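Local coordinates for exodeoxyribonuclease (Neisseria meningitidis, PDB 2JC5), which probably cleaves DNA at apurinic or apyrimidinic sites as a magnesium- or manganese-dependent repair phosphodiesterase of the AP/ExoA family, at residues A[180-185]-A[222-227]. Sequence-based numbering, arbitrary orientation.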
loop_
_atom_site.group_PDB
_atom_site.type_symbol
_atom_site.label_atom_id
_atom_site.label_comp_id
_atom_site.label_asym_id
_atom_site.label_seq_id
_atom_site.Cartn_x
_atom_site.Cartn_y
_atom_site.Cartn_z
ATOM N N GLY A 180 11.887 7.054 -8.199
ATOM C CA GLY A 180 13.192 7.565 -7.824
ATOM C C GLY A 180 13.147 9.011 -7.353
ATOM O O GLY A 180 13.854 9.391 -6.420
ATOM N N LYS A 181 12.299 9.814 -7.981
ATOM C CA LYS A 181 12.134 11.215 -7.565
ATOM C C LYS A 181 11.441 11.322 -6.207
ATOM O O LYS A 181 11.828 12.125 -5.361
ATOM C CB LYS A 181 11.374 12.026 -8.617
ATOM C CG LYS A 181 12.132 12.313 -9.901
ATOM C CD LYS A 181 11.230 13.096 -10.852
ATOM N N VAL A 182 10.416 10.508 -5.989
ATOM C CA VAL A 182 9.742 10.497 -4.694
ATOM C C VAL A 182 10.743 10.209 -3.563
ATOM O O VAL A 182 10.705 10.836 -2.498
ATOM C CB VAL A 182 8.603 9.465 -4.690
ATOM C CG1 VAL A 182 8.072 9.230 -3.249
ATOM C CG2 VAL A 182 7.474 9.918 -5.634
ATOM N N ILE A 183 11.657 9.273 -3.813
ATOM C CA ILE A 183 12.703 8.938 -2.850
ATOM C C ILE A 183 13.784 10.026 -2.782
ATOM O O ILE A 183 14.021 10.600 -1.720
ATOM C CB ILE A 183 13.312 7.548 -3.149
ATOM C CG1 ILE A 183 12.244 6.456 -3.021
ATOM C CG2 ILE A 183 14.515 7.256 -2.226
ATOM C CD1 ILE A 183 12.629 5.131 -3.699
ATOM N N HIS A 184 14.430 10.324 -3.905
ATOM C CA HIS A 184 15.652 11.133 -3.883
ATOM C C HIS A 184 15.445 12.626 -3.995
ATOM O O HIS A 184 16.289 13.395 -3.526
ATOM C CB HIS A 184 16.610 10.646 -4.965
ATOM C CG HIS A 184 17.093 9.258 -4.723
ATOM N ND1 HIS A 184 16.698 8.185 -5.495
ATOM C CD2 HIS A 184 17.877 8.750 -3.743
ATOM C CE1 HIS A 184 17.256 7.083 -5.024
ATOM N NE2 HIS A 184 17.972 7.398 -3.962
ATOM N N LYS A 185 14.361 13.050 -4.629
ATOM C CA LYS A 185 14.076 14.488 -4.771
ATOM C C LYS A 185 13.211 14.962 -3.618
ATOM O O LYS A 185 13.515 15.959 -2.972
ATOM C CB LYS A 185 13.402 14.808 -6.109
ATOM C CG LYS A 185 14.285 14.572 -7.327
ATOM N N TYR A 222 4.747 -0.872 -0.886
ATOM C CA TYR A 222 5.739 -0.080 -0.158
ATOM C C TYR A 222 5.170 0.478 1.126
ATOM O O TYR A 222 3.964 0.688 1.249
ATOM C CB TYR A 222 6.177 1.156 -0.952
ATOM C CG TYR A 222 6.841 0.949 -2.271
ATOM C CD1 TYR A 222 6.101 0.621 -3.403
ATOM C CD2 TYR A 222 8.207 1.126 -2.419
ATOM C CE1 TYR A 222 6.712 0.441 -4.612
ATOM C CE2 TYR A 222 8.815 0.962 -3.639
ATOM C CZ TYR A 222 8.059 0.631 -4.740
ATOM O OH TYR A 222 8.682 0.496 -5.966
ATOM N N GLN A 223 6.070 0.801 2.044
ATOM C CA GLN A 223 5.821 1.812 3.078
ATOM C C GLN A 223 6.814 2.936 2.834
ATOM O O GLN A 223 8.010 2.744 2.994
ATOM C CB GLN A 223 5.956 1.198 4.478
ATOM C CG GLN A 223 4.878 0.147 4.751
ATOM C CD GLN A 223 4.675 -0.238 6.226
ATOM O OE1 GLN A 223 5.031 0.488 7.159
ATOM N NE2 GLN A 223 4.066 -1.389 6.426
ATOM N N MET A 224 6.312 4.072 2.354
ATOM C CA MET A 224 7.137 5.265 2.158
ATOM C C MET A 224 7.020 6.132 3.403
ATOM O O MET A 224 5.911 6.438 3.822
ATOM C CB MET A 224 6.688 6.075 0.942
ATOM C CG MET A 224 6.896 5.370 -0.389
ATOM S SD MET A 224 8.658 5.264 -0.806
ATOM C CE MET A 224 8.528 4.857 -2.549
ATOM N N VAL A 225 8.151 6.521 3.989
ATOM C CA VAL A 225 8.159 7.091 5.336
ATOM C C VAL A 225 8.945 8.406 5.384
ATOM O O VAL A 225 9.954 8.575 4.691
ATOM C CB VAL A 225 8.751 6.048 6.334
ATOM C CG1 VAL A 225 8.624 6.508 7.779
ATOM C CG2 VAL A 225 8.051 4.690 6.168
ATOM N N THR A 226 8.486 9.324 6.230
ATOM C CA THR A 226 9.187 10.586 6.515
ATOM C C THR A 226 10.477 10.313 7.300
ATOM O O THR A 226 10.629 9.238 7.866
ATOM C CB THR A 226 8.254 11.522 7.277
ATOM O OG1 THR A 226 7.625 10.807 8.342
ATOM C CG2 THR A 226 7.205 12.068 6.326
ATOM N N PRO A 227 11.430 11.269 7.283
ATOM C CA PRO A 227 12.780 10.968 7.785
ATOM C C PRO A 227 12.920 10.546 9.246
ATOM O O PRO A 227 13.591 9.539 9.518
ATOM C CB PRO A 227 13.558 12.263 7.508
ATOM C CG PRO A 227 12.760 13.023 6.565
ATOM C CD PRO A 227 11.351 12.604 6.667
#
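The methyl CE of M224 meets two branched side chains of helix 173-184, V182 and I183. The contact is wholly apolar and small. It buries 105 Å² in all, and the nearest backbones, I183 and M224, are 8.3 Å apart between CA atoms. Side chains from both segments share that gap. M224 CG is anti to the carbonyl carbon (chi1 -67°). The chain bends at chi2 (-71°) and then runs on extended to CE, which faces the helix. I183 CG1 is the closest partner, at 4.1 Å from M224 CE. CG1 of I183 lies beside its own backbone N, and CD1 continues in a nearly extended line (chi2 162°). The I183 side chain crosses that of M224 at about a right angle. V182 points at the strand and brings CG1 to within 4.5 Å of M224 CE. The M224 methyl also lies against Y222, two residues back on the same strand, with CE 3.7 Å from Y222 CD2. The other branch of I183, CG2, turns from the strand. It sits over the centre of the H184 ring, 3.8 Å above its plane. H184 ND1 gives a weak hydrogen bond to G180 O, which also accepts the backbone hydrogen bond from H184 N. M224 further touches W150 and D190, while V182 packs on L134 of helix 117-139 and on W188. Q223, between Y222 and M224, instead contacts strand 250-254 of the other sheet. The M224 side chain is about 10 Å from that of D221, a residue predicted to be important for catalysis. The contact joins helix 173-184 to the outer face of strand 217-225, as in the helix-flanked, two-sheet alpha/beta sandwich of the DNase I-like fold.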